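Local structure of tRNA threonylcarbamoyladenosine biosynthesis protein TsaE (Haemophilus influenzae, 1HTW) at residues Y7-D10 against E11-L15; T48-R51 against G52-G56. The protein is required for forming the threonylcarbamoyl group on adenosine 37 of tRNAs that read codons beginning with adenine, and binds ADP and magnesium as a P-loop nucleotide-binding protein. All coordinates share one frame; numbering follows the deposited sequence.

Interaction 1: Y7-D10 against E11-L15. With ADP (adenosine-5'-diphosphate), chain H.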
loop_
_atom_site.group_PDB
_atom_site.type_symbol
_atom_site.label_atom_id
_atom_site.label_comp_id
_atom_site.label_asym_id
_atom_site.label_seq_id
_atom_site.Cartn_x
_atom_site.Cartn_y
_atom_site.Cartn_z
ATOM N N TYR A 7 -6.705 -11.939 -10.834
ATOM C CA TYR A 7 -5.550 -12.626 -11.447
ATOM C C TYR A 7 -4.698 -11.581 -12.173
ATOM O O TYR A 7 -5.190 -10.631 -12.832
ATOM C CB TYR A 7 -6.113 -13.666 -12.470
ATOM C CG TYR A 7 -5.048 -14.354 -13.297
ATOM C CD1 TYR A 7 -4.031 -15.018 -12.607
ATOM C CD2 TYR A 7 -5.180 -14.538 -14.655
ATOM C CE1 TYR A 7 -3.065 -15.725 -13.330
ATOM C CE2 TYR A 7 -4.253 -15.287 -15.381
ATOM C CZ TYR A 7 -3.194 -15.842 -14.678
ATOM O OH TYR A 7 -2.285 -16.649 -15.357
ATOM N N ILE A 8 -3.442 -11.700 -11.961
ATOM C CA ILE A 8 -2.410 -10.765 -12.529
ATOM C C ILE A 8 -1.391 -11.640 -13.311
ATOM O O ILE A 8 -0.485 -12.193 -12.708
ATOM C CB ILE A 8 -1.687 -10.166 -11.319
ATOM C CG1 ILE A 8 -2.657 -9.340 -10.454
ATOM C CG2 ILE A 8 -0.558 -9.267 -11.877
ATOM C CD1 ILE A 8 -3.359 -8.173 -11.165
ATOM N N PRO A 9 -1.660 -11.778 -14.587
ATOM C CA PRO A 9 -0.879 -12.754 -15.398
ATOM C C PRO A 9 0.570 -12.466 -15.585
ATOM O O PRO A 9 1.402 -13.352 -15.848
ATOM C CB PRO A 9 -1.639 -12.779 -16.721
ATOM C CG PRO A 9 -2.494 -11.609 -16.770
ATOM C CD PRO A 9 -2.771 -11.204 -15.333
ATOM N N ASP A 10 1.016 -11.196 -15.426
ATOM C CA ASP A 10 2.410 -10.855 -15.659
ATOM C C ASP A 10 2.704 -9.483 -15.047
ATOM O O ASP A 10 1.782 -8.890 -14.440
ATOM C CB ASP A 10 2.608 -10.747 -17.193
ATOM C CG ASP A 10 1.499 -10.000 -17.880
ATOM O OD1 ASP A 10 1.149 -8.852 -17.491
ATOM O OD2 ASP A 10 0.895 -10.547 -18.837
ATOM N N GLU A 11 3.977 -9.138 -15.045
ATOM C CA GLU A 11 4.354 -7.881 -14.384
ATOM C C GLU A 11 3.682 -6.662 -14.953
ATOM O O GLU A 11 3.332 -5.781 -14.103
ATOM C CB GLU A 11 5.890 -7.783 -14.384
ATOM C CG GLU A 11 6.343 -6.558 -13.577
ATOM C CD GLU A 11 7.814 -6.584 -13.250
ATOM O OE1 GLU A 11 8.394 -7.688 -13.213
ATOM O OE2 GLU A 11 8.384 -5.485 -13.052
ATOM N N PHE A 12 3.407 -6.542 -16.233
ATOM C CA PHE A 12 2.735 -5.376 -16.811
ATOM C C PHE A 12 1.350 -5.207 -16.221
ATOM O O PHE A 12 0.805 -4.141 -15.904
ATOM C CB PHE A 12 2.583 -5.507 -18.328
ATOM C CG PHE A 12 3.515 -4.603 -19.109
ATOM C CD1 PHE A 12 3.494 -3.249 -18.890
ATOM C CD2 PHE A 12 4.385 -5.141 -20.037
ATOM C CE1 PHE A 12 4.295 -2.409 -19.677
ATOM C CE2 PHE A 12 5.235 -4.325 -20.769
ATOM C CZ PHE A 12 5.160 -2.951 -20.585
ATOM N N SER A 13 0.726 -6.406 -16.016
ATOM C CA SER A 13 -0.603 -6.394 -15.404
ATOM C C SER A 13 -0.522 -5.960 -13.944
ATOM O O SER A 13 -1.513 -5.364 -13.465
ATOM C CB SER A 13 -1.166 -7.847 -15.473
ATOM O OG SER A 13 -1.448 -8.102 -16.870
ATOM N N MET A 14 0.531 -6.221 -13.226
ATOM C CA MET A 14 0.632 -5.822 -11.835
ATOM C C MET A 14 0.711 -4.254 -11.801
ATOM O O MET A 14 0.140 -3.660 -10.910
ATOM C CB MET A 14 1.891 -6.329 -11.143
ATOM C CG MET A 14 1.991 -6.028 -9.686
ATOM S SD MET A 14 0.595 -6.743 -8.577
ATOM C CE MET A 14 1.503 -8.194 -7.796
ATOM N N LEU A 15 1.514 -3.777 -12.760
ATOM C CA LEU A 15 1.658 -2.283 -12.805
ATOM C C LEU A 15 0.361 -1.604 -13.203
ATOM O O LEU A 15 0.018 -0.598 -12.479
ATOM C CB LEU A 15 2.786 -1.988 -13.783
ATOM C CG LEU A 15 4.167 -2.515 -13.431
ATOM C CD1 LEU A 15 5.126 -2.291 -14.613
ATOM C CD2 LEU A 15 4.706 -1.999 -12.125
HETATM P PB ADP H . 8.246 -8.100 -2.552
HETATM O O1B ADP H . 8.274 -6.606 -2.208
HETATM O O2B ADP H . 6.972 -8.742 -2.202
HETATM O O3B ADP H . 9.484 -8.768 -1.811
HETATM P PA ADP H . 9.250 -7.357 -5.169
HETATM O O1A ADP H . 10.492 -6.678 -4.689
HETATM O O2A ADP H . 8.260 -6.485 -5.836
HETATM O O3A ADP H . 8.595 -8.251 -4.039
HETATM O "O5'" ADP H . 9.725 -8.465 -6.226
HETATM C "C5'" ADP H . 8.904 -9.045 -7.206
HETATM C "C4'" ADP H . 9.836 -9.721 -8.248
HETATM O "O4'" ADP H . 9.059 -10.597 -9.061
HETATM C "C3'" ADP H . 10.522 -8.730 -9.163
HETATM O "O3'" ADP H . 11.906 -9.135 -9.405
HETATM C "C2'" ADP H . 9.609 -8.770 -10.372
HETATM O "O2'" ADP H . 10.200 -8.315 -11.574
HETATM C "C1'" ADP H . 9.125 -10.237 -10.391
HETATM N N9 ADP H . 7.831 -10.404 -11.005
HETATM C C8 ADP H . 7.506 -11.300 -11.983
HETATM N N7 ADP H . 6.270 -11.367 -12.340
HETATM C C5 ADP H . 5.705 -10.451 -11.568
HETATM C C6 ADP H . 4.366 -10.150 -11.494
HETATM N N6 ADP H . 3.403 -10.738 -12.188
HETATM N N1 ADP H . 4.040 -9.253 -10.520
HETATM C C2 ADP H . 4.993 -8.714 -9.742
HETATM N N3 ADP H . 6.316 -8.978 -9.705
HETATM C C4 ADP H . 6.584 -9.852 -10.706
#

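Interaction 2: T48-R51 against G52-G56. With ADP (adenosine-5'-diphosphate), chain H.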
loop_
_atom_site.group_PDB
_atom_site.type_symbol
_atom_site.label_atom_id
_atom_site.label_comp_id
_atom_site.label_asym_id
_atom_site.label_seq_id
_atom_site.Cartn_x
_atom_site.Cartn_y
_atom_site.Cartn_z
ATOM N N THR A 48 6.764 -4.165 -6.264
ATOM C CA THR A 48 6.410 -3.909 -7.639
ATOM C C THR A 48 4.974 -3.300 -7.782
ATOM O O THR A 48 4.809 -2.420 -8.593
ATOM C CB THR A 48 6.397 -5.206 -8.474
ATOM O OG1 THR A 48 7.839 -5.594 -8.448
ATOM C CG2 THR A 48 5.980 -4.992 -9.879
ATOM N N LEU A 49 4.113 -3.792 -6.902
ATOM C CA LEU A 49 2.738 -3.184 -6.929
ATOM C C LEU A 49 2.836 -1.706 -6.415
ATOM O O LEU A 49 2.219 -0.920 -7.139
ATOM C CB LEU A 49 1.864 -3.944 -5.899
ATOM C CG LEU A 49 0.477 -3.310 -5.672
ATOM C CD1 LEU A 49 -0.257 -3.062 -6.970
ATOM C CD2 LEU A 49 -0.368 -4.188 -4.731
ATOM N N THR A 50 3.587 -1.523 -5.407
ATOM C CA THR A 50 3.805 -0.113 -4.912
ATOM C C THR A 50 4.370 0.739 -6.034
ATOM O O THR A 50 3.959 1.891 -6.239
ATOM C CB THR A 50 4.803 -0.160 -3.778
ATOM O OG1 THR A 50 4.202 -0.854 -2.659
ATOM C CG2 THR A 50 5.098 1.288 -3.263
ATOM N N ARG A 51 5.338 0.214 -6.763
ATOM C CA ARG A 51 5.875 0.964 -7.919
ATOM C C ARG A 51 4.853 1.288 -8.952
ATOM O O ARG A 51 4.731 2.429 -9.473
ATOM C CB ARG A 51 7.120 0.246 -8.459
ATOM C CG ARG A 51 7.674 0.776 -9.766
ATOM C CD ARG A 51 8.934 -0.075 -10.167
ATOM N NE ARG A 51 8.709 -1.054 -11.186
ATOM C CZ ARG A 51 8.434 -1.042 -12.443
ATOM N NH1 ARG A 51 8.183 0.065 -13.161
ATOM N NH2 ARG A 51 8.270 -2.214 -13.097
ATOM N N GLY A 52 3.987 0.347 -9.332
ATOM C CA GLY A 52 2.931 0.595 -10.310
ATOM C C GLY A 52 1.960 1.719 -9.692
ATOM O O GLY A 52 1.470 2.459 -10.524
ATOM N N MET A 53 1.720 1.624 -8.444
ATOM C CA MET A 53 0.781 2.649 -7.816
ATOM C C MET A 53 1.441 4.033 -7.921
ATOM O O MET A 53 0.809 4.936 -8.494
ATOM C CB MET A 53 0.498 2.297 -6.403
ATOM C CG MET A 53 -0.289 0.979 -6.098
ATOM S SD MET A 53 -0.563 0.529 -4.348
ATOM C CE MET A 53 -1.901 1.898 -3.846
ATOM N N LEU A 54 2.691 4.122 -7.511
ATOM C CA LEU A 54 3.295 5.526 -7.460
ATOM C C LEU A 54 3.631 6.037 -8.819
ATOM O O LEU A 54 3.397 7.221 -9.182
ATOM C CB LEU A 54 4.536 5.449 -6.576
ATOM C CG LEU A 54 4.393 5.079 -5.116
ATOM C CD1 LEU A 54 5.751 4.865 -4.443
ATOM C CD2 LEU A 54 3.697 6.224 -4.358
ATOM N N GLN A 55 4.292 5.243 -9.699
ATOM C CA GLN A 55 4.637 5.644 -11.014
ATOM C C GLN A 55 3.411 5.784 -11.876
ATOM O O GLN A 55 3.288 6.588 -12.830
ATOM C CB GLN A 55 5.707 4.678 -11.688
ATOM C CG GLN A 55 7.007 4.764 -10.885
ATOM C CD GLN A 55 8.057 3.757 -11.473
ATOM O OE1 GLN A 55 7.612 2.866 -12.167
ATOM N NE2 GLN A 55 9.334 4.038 -11.260
ATOM N N GLY A 56 2.394 4.939 -11.507
ATOM C CA GLY A 56 1.123 4.978 -12.260
ATOM C C GLY A 56 0.396 6.327 -12.092
ATOM O O GLY A 56 -0.237 6.712 -13.101
HETATM P PB ADP H . 8.246 -8.100 -2.552
HETATM O O1B ADP H . 8.274 -6.606 -2.208
HETATM O O2B ADP H . 6.972 -8.742 -2.202
HETATM O O3B ADP H . 9.484 -8.768 -1.811
HETATM P PA ADP H . 9.250 -7.357 -5.169
HETATM O O1A ADP H . 10.492 -6.678 -4.689
HETATM O O2A ADP H . 8.260 -6.485 -5.836
HETATM O O3A ADP H . 8.595 -8.251 -4.039
HETATM O "O5'" ADP H . 9.725 -8.465 -6.226
HETATM C "C5'" ADP H . 8.904 -9.045 -7.206
HETATM C "C4'" ADP H . 9.836 -9.721 -8.248
HETATM O "O4'" ADP H . 9.059 -10.597 -9.061
HETATM C "C3'" ADP H . 10.522 -8.730 -9.163
HETATM O "O3'" ADP H . 11.906 -9.135 -9.405
HETATM C "C2'" ADP H . 9.609 -8.770 -10.372
HETATM O "O2'" ADP H . 10.200 -8.315 -11.574
HETATM C "C1'" ADP H . 9.125 -10.237 -10.391
HETATM N N9 ADP H . 7.831 -10.404 -11.005
HETATM C C8 ADP H . 7.506 -11.300 -11.983
HETATM N N7 ADP H . 6.270 -11.367 -12.340
HETATM C C5 ADP H . 5.705 -10.451 -11.568
HETATM C C6 ADP H . 4.366 -10.150 -11.494
HETATM N N6 ADP H . 3.403 -10.738 -12.188
HETATM N N1 ADP H . 4.040 -9.253 -10.520
HETATM C C2 ADP H . 4.993 -8.714 -9.742
HETATM N N3 ADP H . 6.316 -8.978 -9.705
HETATM C C4 ADP H . 6.584 -9.852 -10.706
#

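Interaction 1: Y7-D10 against E11-L15
Asp10 folds its carboxylate back onto Ser13, three residues further along the chain. From CB, a chi1 of 44° puts CG between the backbone N and the carbonyl carbon and brings OD1 to Ser13. At the tip, OD1 takes two bonds from that residue: one from its backbone N at 2.9 Å, nearly along the C-O axis, and one from OG at 2.8 Å, which arrives from above the carboxylate plane, 39° out of it. OD2 stands further off from the same hydroxyl. Asp10 is thus the N-cap of helix 11-28, which follows strand 3-8 after the short link Pro9-Asp10, and its own carbonyl O receives Met14 N at 3.2 Å with a rather bent N-H...O angle of 138°. The two bonds grip OD1 and should restrict the carboxylate. On the strand side, Ile8 CG2 packs against Met14 CB at 3.9 Å, while Pro9 CG rests against Ser13 OG. The ligand meets the same turn: Met14 CB lies 3.7 Å from adenine N1, and the extended Glu11 side chain accepts a bond from the ribose, ADP O2' to OE1 at 2.5 Å.

Interaction 2: T48-R51 against G52-G56
Arg51 reaches along the helix to Gln55, one turn on, and its NH1 donates to the amide oxygen OE1 at 3.0 Å. The bond is nearly straight (160°), uses a lone pair in the carbonyl plane and enters at the edge of the guanidinium, although the two flat groups are turned 75° apart. With CG anti to the backbone N and the Arg51 chain bending only at chi3, the side chains cross obliquely, bringing Arg51 CG to 3.2 Å from Gln55 OE1. The other end of that amide is occupied as well, Gln55 NE2 donating to Gly61 O. Thr50 presents its methyl instead: CG2 lies side by side with Leu54 CD1 at 3.8 Å, while OG1 turns back to Lys46 O. Gly52 takes part through its backbone, N bonding to Thr48 O at 3.0 Å, and the same i to i+4 pattern recurs from Met53, Leu54 and Gln55 to Leu49, Thr50 and Arg51. These bonds belong to helix 46-56, whose first residues are the end of the P-loop; near its start, Thr48 N and OG1 each bond to ADP O2A on the alpha-phosphate at 2.8 Å. Thr50 faces strands 34-39 and 109-113. Gln55 OE1 engages NH1 within 14° of the guanidinium plane and NH2 has a salt bridge to Glu11 OE2, so the two partners together probably restrict that plane.

Interactions 1 and 2 sit about 12 Å apart, centre to centre, at neighbouring helices that both reach ADP. A salt bridge joins them: Glu11 OE2 meets Arg51 NH2 at 3.3 Å, so the carboxylate that takes the ribose hydroxyl on OE1 is held from the second helix through its other oxygen. Next to the salt bridge, Leu15 packs against helix 46-56, with CD2 3.6 Å from Thr48 O and also 3.6 Å from Gly52 CA. The ligand spans the pair, Glu11 serving the ribose, Met14 the adenine and Thr48 the alpha-phosphate. Lys46, Thr47 and the backbone of Gly43 and Gly45 add further hydrogen bonds to ADP, as does Asp136 O.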